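PDB 3VGP: transmembrane oligosaccharyl transferase, putative, which belongs to the AglB family of membrane-embedded oligosaccharyl transferases and is represented here by its C-terminal globular domain. Local coordinates for residues Arg135-Asn140 and Asp155-Glu160; Ala66-Ala71 and Arg87-Ala92; Trp39-Trp44 and Asn56-Gly61; Pro31-Met36 and Lys82-Arg87. The protein carries 1 engineered substitution. All coordinates share one frame; numbering follows the deposited sequence.

Contact 1: Arg135-Asn140 and Asp155-Glu160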
# COMPACT_ATOMS: atom_id res chain seq x y z
N ARG A 135 0.24 -0.44 12.20
CA ARG A 135 0.00 -1.83 12.58
C ARG A 135 0.53 -2.82 11.55
O ARG A 135 0.82 -3.97 11.88
CB ARG A 135 -1.48 -2.06 12.84
CG ARG A 135 -1.87 -1.73 14.28
CD ARG A 135 -3.36 -1.56 14.43
NE ARG A 135 -3.78 -0.25 13.95
CZ ARG A 135 -5.05 0.11 13.80
NH1 ARG A 135 -6.02 -0.74 14.09
NH2 ARG A 135 -5.34 1.33 13.37
N LEU A 136 0.66 -2.38 10.30
CA LEU A 136 1.21 -3.25 9.27
C LEU A 136 2.74 -3.25 9.36
O LEU A 136 3.35 -4.25 9.75
CB LEU A 136 0.80 -2.78 7.87
CG LEU A 136 -0.65 -3.00 7.44
CD1 LEU A 136 -0.96 -2.21 6.18
CD2 LEU A 136 -0.87 -4.48 7.19
N HIS A 137 3.34 -2.12 9.03
CA HIS A 137 4.79 -2.00 9.00
C HIS A 137 5.55 -2.07 10.32
O HIS A 137 6.60 -2.71 10.40
CB HIS A 137 5.18 -0.72 8.27
CG HIS A 137 6.56 -0.75 7.70
ND1 HIS A 137 6.86 -1.41 6.53
CD2 HIS A 137 7.72 -0.21 8.14
CE1 HIS A 137 8.15 -1.27 6.27
NE2 HIS A 137 8.69 -0.55 7.23
N MSE A 138 5.04 -1.40 11.35
CA MSE A 138 5.72 -1.39 12.64
C MSE A 138 5.50 -2.64 13.48
O MSE A 138 6.37 -3.01 14.27
CB MSE A 138 5.30 -0.17 13.48
CG MSE A 138 5.34 1.17 12.77
SE MSE A 138 6.88 1.48 11.67
CE MSE A 138 5.94 1.74 10.04
N GLU A 139 4.36 -3.30 13.29
CA GLU A 139 4.06 -4.50 14.07
C GLU A 139 3.90 -5.77 13.24
O GLU A 139 3.46 -6.79 13.75
CB GLU A 139 2.77 -4.30 14.88
CG GLU A 139 2.73 -3.05 15.73
CD GLU A 139 1.53 -3.01 16.65
OE1 GLU A 139 0.44 -3.47 16.23
OE2 GLU A 139 1.67 -2.52 17.79
N ASN A 140 4.26 -5.69 11.96
CA ASN A 140 4.14 -6.83 11.05
C ASN A 140 2.76 -7.49 11.06
O ASN A 140 2.63 -8.70 10.90
CB ASN A 140 5.22 -7.89 11.36
CG ASN A 140 6.61 -7.44 10.94
OD1 ASN A 140 6.76 -6.63 10.03
ND2 ASN A 140 7.63 -7.99 11.59
N ASP A 155 13.43 -3.57 3.38
CA ASP A 155 12.40 -3.06 4.28
C ASP A 155 11.05 -3.01 3.57
O ASP A 155 10.08 -2.47 4.10
CB ASP A 155 12.76 -1.67 4.82
CG ASP A 155 13.05 -0.67 3.72
OD1 ASP A 155 14.13 -0.76 3.11
OD2 ASP A 155 12.19 0.20 3.47
N VAL A 156 10.99 -3.57 2.37
CA VAL A 156 9.75 -3.63 1.61
C VAL A 156 9.01 -4.86 2.15
O VAL A 156 9.53 -5.98 2.06
CB VAL A 156 10.00 -3.81 0.10
CG1 VAL A 156 8.68 -3.83 -0.66
CG2 VAL A 156 10.87 -2.68 -0.42
N LYS A 157 7.82 -4.65 2.70
CA LYS A 157 7.05 -5.76 3.26
C LYS A 157 5.79 -6.03 2.45
O LYS A 157 5.05 -5.11 2.11
CB LYS A 157 6.66 -5.44 4.71
CG LYS A 157 7.84 -5.20 5.64
CD LYS A 157 7.40 -4.98 7.07
CE LYS A 157 8.61 -4.67 7.96
NZ LYS A 157 8.24 -4.52 9.39
N ILE A 158 5.56 -7.31 2.14
CA ILE A 158 4.38 -7.71 1.38
C ILE A 158 3.40 -8.42 2.29
O ILE A 158 3.74 -9.42 2.93
CB ILE A 158 4.77 -8.66 0.21
CG1 ILE A 158 5.71 -7.93 -0.75
CG2 ILE A 158 3.51 -9.10 -0.54
CD1 ILE A 158 6.20 -8.80 -1.89
N PHE A 159 2.19 -7.88 2.37
CA PHE A 159 1.13 -8.45 3.20
C PHE A 159 0.05 -9.03 2.30
O PHE A 159 -0.30 -8.44 1.29
CB PHE A 159 0.51 -7.36 4.08
CG PHE A 159 1.47 -6.76 5.07
CD1 PHE A 159 1.58 -7.29 6.35
CD2 PHE A 159 2.26 -5.67 4.72
CE1 PHE A 159 2.46 -6.74 7.27
CE2 PHE A 159 3.15 -5.12 5.64
CZ PHE A 159 3.25 -5.65 6.91
N GLU A 160 -0.47 -10.19 2.68
CA GLU A 160 -1.54 -10.79 1.90
C GLU A 160 -2.85 -10.53 2.63
O GLU A 160 -2.92 -10.61 3.86
CB GLU A 160 -1.31 -12.29 1.73
CG GLU A 160 -2.38 -12.99 0.89
CD GLU A 160 -1.97 -14.40 0.48
OE1 GLU A 160 -1.45 -15.14 1.34
OE2 GLU A 160 -2.17 -14.76 -0.70

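Contact 2: Ala66-Ala71 and Arg87-Ala92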
# COMPACT_ATOMS: atom_id res chain seq x y z
N ALA A 66 -3.96 5.92 0.04
CA ALA A 66 -3.88 6.90 1.12
C ALA A 66 -5.00 6.68 2.15
O ALA A 66 -4.75 6.71 3.35
CB ALA A 66 -3.95 8.31 0.55
N LYS A 67 -6.22 6.46 1.68
CA LYS A 67 -7.34 6.23 2.59
C LYS A 67 -7.11 4.95 3.39
O LYS A 67 -7.44 4.87 4.57
CB LYS A 67 -8.65 6.11 1.81
CG LYS A 67 -9.13 7.41 1.17
CD LYS A 67 -9.61 8.41 2.20
CE LYS A 67 -10.24 9.63 1.52
NZ LYS A 67 -10.72 10.65 2.50
N PHE A 68 -6.54 3.95 2.73
CA PHE A 68 -6.26 2.67 3.36
C PHE A 68 -5.18 2.81 4.43
O PHE A 68 -5.37 2.41 5.58
CB PHE A 68 -5.81 1.66 2.30
CG PHE A 68 -5.37 0.34 2.86
CD1 PHE A 68 -6.27 -0.71 2.98
CD2 PHE A 68 -4.06 0.14 3.25
CE1 PHE A 68 -5.87 -1.94 3.49
CE2 PHE A 68 -3.64 -1.08 3.77
CZ PHE A 68 -4.55 -2.12 3.89
N PHE A 69 -4.05 3.40 4.05
CA PHE A 69 -2.94 3.56 4.99
C PHE A 69 -3.25 4.46 6.18
O PHE A 69 -2.81 4.17 7.29
CB PHE A 69 -1.69 4.06 4.25
CG PHE A 69 -1.03 3.00 3.38
CD1 PHE A 69 -0.86 1.70 3.85
CD2 PHE A 69 -0.57 3.32 2.10
CE1 PHE A 69 -0.24 0.73 3.06
CE2 PHE A 69 0.06 2.36 1.31
CZ PHE A 69 0.22 1.06 1.79
N THR A 70 -4.01 5.52 5.96
CA THR A 70 -4.34 6.45 7.04
C THR A 70 -5.55 6.04 7.89
O THR A 70 -5.89 6.73 8.85
CB THR A 70 -4.56 7.89 6.50
OG1 THR A 70 -5.62 7.89 5.53
CG2 THR A 70 -3.29 8.41 5.86
N ALA A 71 -6.19 4.93 7.54
CA ALA A 71 -7.34 4.47 8.31
C ALA A 71 -6.92 4.18 9.74
O ALA A 71 -5.82 3.68 9.99
CB ALA A 71 -7.93 3.21 7.68
N ARG A 87 -5.07 -8.39 -3.43
CA ARG A 87 -4.53 -9.59 -2.78
C ARG A 87 -3.33 -9.21 -1.93
O ARG A 87 -3.12 -9.77 -0.85
CB ARG A 87 -4.09 -10.63 -3.81
CG ARG A 87 -3.43 -11.83 -3.17
CD ARG A 87 -3.06 -12.89 -4.19
NE ARG A 87 -2.45 -14.05 -3.56
CZ ARG A 87 -1.98 -15.11 -4.22
NH1 ARG A 87 -1.43 -16.11 -3.55
NH2 ARG A 87 -2.06 -15.15 -5.55
N TYR A 88 -2.55 -8.25 -2.42
CA TYR A 88 -1.36 -7.80 -1.71
C TYR A 88 -1.33 -6.32 -1.39
O TYR A 88 -1.76 -5.48 -2.18
CB TYR A 88 -0.11 -8.13 -2.52
CG TYR A 88 0.13 -9.60 -2.76
CD1 TYR A 88 0.32 -10.48 -1.69
CD2 TYR A 88 0.17 -10.11 -4.05
CE1 TYR A 88 0.55 -11.83 -1.91
CE2 TYR A 88 0.40 -11.47 -4.28
CZ TYR A 88 0.59 -12.32 -3.20
OH TYR A 88 0.81 -13.67 -3.41
N VAL A 89 -0.81 -6.01 -0.20
CA VAL A 89 -0.63 -4.64 0.25
C VAL A 89 0.87 -4.57 0.54
O VAL A 89 1.42 -5.45 1.21
CB VAL A 89 -1.42 -4.34 1.54
CG1 VAL A 89 -1.05 -2.96 2.05
CG2 VAL A 89 -2.91 -4.41 1.26
N VAL A 90 1.54 -3.54 0.04
CA VAL A 90 2.98 -3.43 0.24
C VAL A 90 3.38 -2.15 0.96
O VAL A 90 2.90 -1.07 0.63
CB VAL A 90 3.71 -3.47 -1.12
CG1 VAL A 90 5.21 -3.56 -0.90
CG2 VAL A 90 3.21 -4.65 -1.94
N THR A 91 4.26 -2.29 1.94
CA THR A 91 4.74 -1.14 2.71
C THR A 91 6.27 -1.09 2.62
O THR A 91 6.90 -1.99 2.08
CB THR A 91 4.33 -1.23 4.21
OG1 THR A 91 4.96 -2.36 4.83
CG2 THR A 91 2.81 -1.37 4.33
N ALA A 92 6.85 -0.00 3.13
CA ALA A 92 8.30 0.18 3.13
C ALA A 92 8.61 1.29 4.12
O ALA A 92 7.73 2.08 4.46
CB ALA A 92 8.79 0.55 1.73

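Contact 3: Trp39-Trp44 and Asn56-Gly61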
# COMPACT_ATOMS: atom_id res chain seq x y z
N TRP A 39 2.45 4.50 -5.08
CA TRP A 39 3.22 4.68 -6.29
C TRP A 39 3.61 6.10 -6.66
O TRP A 39 2.92 7.06 -6.32
CB TRP A 39 2.45 4.13 -7.49
CG TRP A 39 2.32 2.65 -7.54
CD1 TRP A 39 1.32 1.89 -7.01
CD2 TRP A 39 3.22 1.74 -8.18
NE1 TRP A 39 1.54 0.56 -7.28
CE2 TRP A 39 2.71 0.45 -8.00
CE3 TRP A 39 4.42 1.90 -8.89
CZ2 TRP A 39 3.34 -0.69 -8.50
CZ3 TRP A 39 5.06 0.77 -9.39
CH2 TRP A 39 4.52 -0.51 -9.19
N ASP A 40 4.72 6.19 -7.37
CA ASP A 40 5.21 7.44 -7.93
C ASP A 40 4.75 7.23 -9.37
O ASP A 40 4.93 6.14 -9.92
CB ASP A 40 6.74 7.52 -7.87
CG ASP A 40 7.30 8.58 -8.79
OD1 ASP A 40 7.29 8.36 -10.02
OD2 ASP A 40 7.74 9.64 -8.29
N TYR A 41 4.15 8.24 -9.96
CA TYR A 41 3.65 8.13 -11.32
C TYR A 41 4.66 7.53 -12.31
O TYR A 41 4.32 6.64 -13.09
CB TYR A 41 3.18 9.49 -11.82
CG TYR A 41 2.54 9.43 -13.19
CD1 TYR A 41 3.32 9.56 -14.34
CD2 TYR A 41 1.17 9.23 -13.33
CE1 TYR A 41 2.73 9.48 -15.61
CE2 TYR A 41 0.59 9.14 -14.58
CZ TYR A 41 1.37 9.27 -15.71
OH TYR A 41 0.79 9.19 -16.96
N GLY A 42 5.89 8.01 -12.26
CA GLY A 42 6.92 7.51 -13.16
C GLY A 42 7.14 6.01 -13.11
O GLY A 42 7.47 5.40 -14.12
N ASN A 43 6.97 5.42 -11.93
CA ASN A 43 7.15 3.99 -11.75
C ASN A 43 5.88 3.24 -12.17
O ASN A 43 5.93 2.25 -12.90
CB ASN A 43 7.45 3.69 -10.28
CG ASN A 43 8.68 4.43 -9.77
OD1 ASN A 43 8.89 4.55 -8.56
ND2 ASN A 43 9.52 4.91 -10.68
N TRP A 44 4.74 3.75 -11.71
CA TRP A 44 3.42 3.18 -11.98
C TRP A 44 3.15 2.98 -13.47
O TRP A 44 2.59 1.97 -13.89
CB TRP A 44 2.35 4.09 -11.36
CG TRP A 44 0.93 3.75 -11.71
CD1 TRP A 44 0.13 2.82 -11.10
CD2 TRP A 44 0.13 4.34 -12.75
NE1 TRP A 44 -1.11 2.80 -11.70
CE2 TRP A 44 -1.13 3.72 -12.71
CE3 TRP A 44 0.38 5.34 -13.70
CZ2 TRP A 44 -2.16 4.07 -13.60
CZ3 TRP A 44 -0.64 5.68 -14.59
CH2 TRP A 44 -1.90 5.05 -14.53
N ASN A 56 -5.88 0.98 -12.64
CA ASN A 56 -5.95 1.48 -14.01
C ASN A 56 -5.81 2.99 -14.07
O ASN A 56 -5.29 3.53 -15.05
CB ASN A 56 -7.29 1.10 -14.65
CG ASN A 56 -7.34 -0.35 -15.09
OD1 ASN A 56 -8.42 -0.88 -15.38
ND2 ASN A 56 -6.18 -0.99 -15.17
N ASN A 57 -6.29 3.67 -13.03
CA ASN A 57 -6.24 5.12 -12.95
C ASN A 57 -5.30 5.49 -11.80
O ASN A 57 -5.53 5.12 -10.65
CB ASN A 57 -7.65 5.67 -12.70
CG ASN A 57 -7.69 7.18 -12.63
OD1 ASN A 57 -7.50 7.77 -11.56
ND2 ASN A 57 -7.95 7.83 -13.77
N PHE A 58 -4.23 6.21 -12.12
CA PHE A 58 -3.24 6.59 -11.12
C PHE A 58 -3.79 7.30 -9.90
O PHE A 58 -3.52 6.89 -8.77
CB PHE A 58 -2.15 7.47 -11.73
CG PHE A 58 -1.08 7.86 -10.74
CD1 PHE A 58 -0.16 6.92 -10.30
CD2 PHE A 58 -1.05 9.14 -10.21
CE1 PHE A 58 0.79 7.25 -9.34
CE2 PHE A 58 -0.10 9.48 -9.24
CZ PHE A 58 0.82 8.53 -8.81
N GLN A 59 -4.55 8.37 -10.11
CA GLN A 59 -5.12 9.14 -9.01
C GLN A 59 -6.04 8.32 -8.11
O GLN A 59 -6.00 8.46 -6.88
CB GLN A 59 -5.89 10.35 -9.56
CG GLN A 59 -6.32 11.34 -8.49
CD GLN A 59 -5.15 11.86 -7.67
OE1 GLN A 59 -4.18 12.39 -8.22
NE2 GLN A 59 -5.23 11.72 -6.35
N ALA A 60 -6.88 7.48 -8.71
CA ALA A 60 -7.79 6.65 -7.94
C ALA A 60 -6.99 5.68 -7.08
O ALA A 60 -7.33 5.44 -5.92
CB ALA A 60 -8.73 5.88 -8.88
N GLY A 61 -5.93 5.13 -7.65
CA GLY A 61 -5.09 4.21 -6.91
C GLY A 61 -4.40 4.89 -5.75
O GLY A 61 -4.23 4.30 -4.68

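Contact 4: Pro31-Met36 and Lys82-Arg87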
# COMPACT_ATOMS: atom_id res chain seq x y z
N PRO A 31 -10.22 -9.12 -9.95
CA PRO A 31 -10.22 -7.92 -9.10
C PRO A 31 -9.93 -6.64 -9.89
O PRO A 31 -9.32 -6.70 -10.96
CB PRO A 31 -9.11 -8.22 -8.09
CG PRO A 31 -9.15 -9.71 -7.98
CD PRO A 31 -9.29 -10.13 -9.43
N GLU A 32 -10.37 -5.50 -9.37
CA GLU A 32 -10.10 -4.23 -10.05
C GLU A 32 -8.59 -4.16 -10.23
O GLU A 32 -8.10 -3.75 -11.28
CB GLU A 32 -10.61 -3.05 -9.21
CG GLU A 32 -12.12 -3.01 -9.08
CD GLU A 32 -12.62 -1.65 -8.63
OE1 GLU A 32 -12.30 -0.65 -9.31
OE2 GLU A 32 -13.33 -1.59 -7.61
N TYR A 33 -7.86 -4.54 -9.18
CA TYR A 33 -6.41 -4.62 -9.24
C TYR A 33 -5.92 -5.48 -8.08
O TYR A 33 -6.60 -5.61 -7.06
CB TYR A 33 -5.72 -3.24 -9.28
CG TYR A 33 -5.97 -2.29 -8.14
CD1 TYR A 33 -7.06 -1.42 -8.16
CD2 TYR A 33 -5.07 -2.20 -7.08
CE1 TYR A 33 -7.24 -0.47 -7.15
CE2 TYR A 33 -5.25 -1.27 -6.06
CZ TYR A 33 -6.34 -0.40 -6.11
OH TYR A 33 -6.51 0.53 -5.10
N SER A 34 -4.74 -6.07 -8.24
CA SER A 34 -4.19 -6.99 -7.26
C SER A 34 -3.26 -6.46 -6.19
O SER A 34 -3.19 -7.01 -5.09
CB SER A 34 -3.47 -8.13 -7.98
OG SER A 34 -4.35 -8.82 -8.84
N VAL A 35 -2.53 -5.40 -6.51
CA VAL A 35 -1.56 -4.86 -5.57
C VAL A 35 -1.85 -3.43 -5.15
O VAL A 35 -2.06 -2.55 -5.99
CB VAL A 35 -0.14 -4.91 -6.17
CG1 VAL A 35 0.88 -4.36 -5.17
CG2 VAL A 35 0.20 -6.34 -6.57
N MSE A 36 -1.87 -3.20 -3.84
CA MSE A 36 -2.07 -1.86 -3.32
C MSE A 36 -0.77 -1.35 -2.73
O MSE A 36 -0.25 -1.93 -1.77
CB MSE A 36 -3.14 -1.83 -2.24
CG MSE A 36 -3.25 -0.46 -1.61
SE MSE A 36 -4.60 -0.42 -0.30
CE MSE A 36 -6.11 -0.27 -1.46
N LYS A 82 -11.15 -4.91 0.09
CA LYS A 82 -12.15 -5.85 -0.40
C LYS A 82 -12.81 -5.30 -1.66
O LYS A 82 -13.01 -6.03 -2.63
CB LYS A 82 -13.22 -6.11 0.66
CG LYS A 82 -12.71 -6.81 1.91
CD LYS A 82 -12.11 -8.18 1.61
CE LYS A 82 -11.73 -8.90 2.90
NZ LYS A 82 -11.03 -10.19 2.65
N LYS A 83 -13.15 -4.02 -1.64
CA LYS A 83 -13.80 -3.37 -2.77
C LYS A 83 -12.99 -3.53 -4.05
O LYS A 83 -13.55 -3.84 -5.11
CB LYS A 83 -14.00 -1.89 -2.47
CG LYS A 83 -14.69 -1.11 -3.59
CD LYS A 83 -14.82 0.36 -3.23
CE LYS A 83 -15.60 0.55 -1.94
NZ LYS A 83 -15.76 1.99 -1.58
N ARG A 84 -11.68 -3.33 -3.97
CA ARG A 84 -10.83 -3.45 -5.14
C ARG A 84 -10.36 -4.87 -5.44
O ARG A 84 -9.78 -5.11 -6.49
CB ARG A 84 -9.60 -2.54 -5.01
CG ARG A 84 -9.92 -1.08 -4.72
CD ARG A 84 -10.79 -0.45 -5.80
NE ARG A 84 -10.99 0.96 -5.50
CZ ARG A 84 -11.89 1.74 -6.10
NH1 ARG A 84 -12.69 1.25 -7.04
NH2 ARG A 84 -12.00 3.02 -5.74
N GLY A 85 -10.60 -5.79 -4.51
CA GLY A 85 -10.19 -7.17 -4.71
C GLY A 85 -8.68 -7.38 -4.60
O GLY A 85 -8.14 -8.37 -5.11
N VAL A 86 -8.02 -6.46 -3.92
CA VAL A 86 -6.57 -6.52 -3.73
C VAL A 86 -6.15 -7.77 -2.97
O VAL A 86 -6.79 -8.17 -2.00
CB VAL A 86 -6.09 -5.27 -2.94
CG1 VAL A 86 -4.71 -5.51 -2.35
CG2 VAL A 86 -6.06 -4.06 -3.87
N ARG A 87 -5.07 -8.39 -3.43
CA ARG A 87 -4.53 -9.59 -2.78
C ARG A 87 -3.33 -9.21 -1.93
O ARG A 87 -3.12 -9.77 -0.85
CB ARG A 87 -4.09 -10.63 -3.81
CG ARG A 87 -3.43 -11.83 -3.17
CD ARG A 87 -3.06 -12.89 -4.19
NE ARG A 87 -2.45 -14.05 -3.56
CZ ARG A 87 -1.98 -15.11 -4.22
NH1 ARG A 87 -1.43 -16.11 -3.55
NH2 ARG A 87 -2.06 -15.15 -5.55
O HOH W 1 -12.67 -5.85 -7.27

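Contact 1: Arg135-Asn140 and Asp155-Glu160
Leu136 faces Phe159 and His137 faces Lys157 where the end of helix 132-138 meets strand 156-161; the CA atoms of His137 and Lys157 lie 7.2 Å apart. The helix finishes in a wider, pi-type turn at 135-138, and the chain then leads on to Asn140. The strand pairs with strand 147-153 as a beta hairpin of the mixed sheet, so a helix end is packed here on the inner strand of that hairpin. Lys157 and Phe159, two residues apart, both point at the helix. The lysine chain is extended beyond CG, and its amino group is gripped twice. Lys157 NZ donates to His137 O at 2.6 Å, in the carbonyl plane. Lys157 NZ also donates to Asn140 OD1 at 2.7 Å, this time tilted 24° from the amide carbonyl plane. One ammonium group thus bridges His137 in the last helical turn and Asn140 in the loop beyond it.

On its way Lys157 crosses the His137 ring at about a right angle. Its CE lies over one ring face, 4.0 Å from the centroid, a CH-pi contact. Bonds from ND1 to Thr91 and from NE2 to Asp93 fix the rotation of the imidazole. The ring edge at His137 CE1 meets Asp155 O at 3.1 Å, near the ring plane.

Phe159 takes Leu136 over the centre of one face, with Leu136 CD2 3.9 Å from the ring centroid. The leucine CB covers the outer part of the ring, 3.9 Å from Phe159 CZ. That same CZ comes within 3.2 Å of the backbone oxygen Leu136 O.

Contact 2: Ala66-Ala71 and Arg87-Ala92
Phe68 and Phe69 belong to the helical part of a beta-alpha-beta crossover and pack on its second strand. The crossover runs from strand 35-36 through helices that include 58-69 and 74-84 to the parallel, neighbouring strand 88-91. The two phenylalanines sit at the end of helix 58-69 and meet Val89, Val90 and Thr91 near the centre of the domain.

Val89 points at the helix and carries most of the strand's side of the contact. Val89 CG1 touches both rings, 3.6 Å from Phe68 CE2 and 3.9 Å from Phe69 CE1. Its other branch, CG2, touches Phe68 CZ at 3.9 Å. The phenylalanines reach the valine by different routes. Phe68 has CG anti to the backbone N (chi1 175°) and brings CE2 and CZ of its ring to the two valine methyls from the opposite direction. Phe69 has CG anti to the carbonyl carbon instead (chi1 -73°) and runs alongside the valine the other way.

Phe69 then continues to the next residues of the strand. Its CE1 meets the methyl CG2 of Thr91 at 3.9 Å. Its CZ brings the ring edge to Val90 O at 3.6 Å, near the ring plane. The hydroxyl of Thr91 is bonded to His137 on another part of the fold. Val90 turns its side chain away, to Trp8 and Met15 of helix 6-20.

Behind the rings, Ala66 O accepts from Thr70 OG1 and Thr70 N, from opposite faces of its carbonyl plane. Between these two segments the contact is mainly buried and apolar, with a ring edge at Val90 O, so it depends on close fit rather than on directed polar bonds.

Contact 3: Trp39-Trp44 and Asn56-Gly61
The Phe58 ring lies between Tyr41 and Trp44, with its face to the tyrosine and its edge to the indole. Together the three rings form an aromatic cluster. It joins the short helix 41-44 to the start of helix 58-69. Trp39, Asp40, Tyr41 and Gly42 are part of the WWDYG signature of this enzyme family.

Tyr41 turns its ring edge, at CD2, to one face of Phe58. The pair is T-shaped, with centroids 5.3 Å apart and planes at 80°. Tyr41 CB lies over the same phenylalanine ring, 4.1 Å from its centroid. Phe58 in turn presents its CD1 edge to the face of Trp44, a second edge-to-face pair with planes at 62°. Phe58 CB sits almost squarely above the six-membered ring of Trp44, 3.6 Å from its centroid. Phe58 has CG anti to the backbone N (chi1 -179°), which sends its ring out toward helix 41-44. At the ring's far end, Phe58 CZ comes near Trp39 O at 3.6 Å, close to the ring plane.

Both helix starts are capped. Asp40 OD1 accepts a weak capping bond from Gly42 N and is also hydrogen-bonded to Gly1 N. Asn57 OD1 accepts from Ala60 N at 2.9 Å, in the plane of the amide carbonyl.

The Trp44 indole N-H is used just before segment 56-61, where NE1 bonds to Ala55 O. This bond holds the indole beside the turn into helix 58-69. Its edge atom Trp44 CZ2 lies 3.5 Å from Asn56 O, and closer still, 3.3 Å, to Phe58 N.

Contact 4: Pro31-Met36 and Lys82-Arg87
Glu32 and Arg84 form a salt bridge in which one nitrogen serves both carboxylate oxygens. Arg84 NH1 donates to Glu32 OE2 at 3.0 Å, on its syn side. A weaker branch goes to OE1. The carboxylate and guanidinium planes stand 79° apart, so this is not a coplanar, two-nitrogen pairing. Asp64 of helix 58-69 takes Arg84 NE and also Tyr33 OH, which pins both side chains together.

Backbone bonds follow. Arg87 N donates to Ser34 O at 2.9 Å, while Tyr33 N reaches Arg84 O weakly at 3.4 Å. A water links Glu32 N to Lys83 O.

Gly85 ends helix 74-84 in a Schellman motif with positive phi (72°). Pro31 packs against this turn, its CB 3.1 Å from Gly85 O. Arg84 CB lies over one face of the Tyr33 ring, and Tyr33 CE2 touches Val86 CG2 at 3.6 Å. Val86 CG1 meets CB of Met36, a selenomethionine, at 4.0 Å.

The contact thus lies where helix 74-84 turns toward strand 88-91, beside the short strand 35-36, which runs parallel to strand 88-91. Helix 58-69 flanks Met36, and helix 6-20 lies against Ser34, Val35 and Arg87.

Contact 2 is the buried core of the set and lies near the centre of the chain. Contacts 1 and 4 are partly buried, and contact 3 is at the surface. Contacts 1, 2 and 4 meet on one sheet. Contact 2 touches contact 1 through His137 and Thr91, and contact 4 through the pairing of Met36 with Tyr88 and Val90. The salt bridge of Arg87 with Glu160 joins contacts 4 and 1. Helix 58-69 serves contact 3 at its start and contact 2 at its end. The chemistry follows the place: hydrocarbon inside, aromatic edges and faces at the surface, and charged or backbone bonds where helices end at contacts 1 and 4.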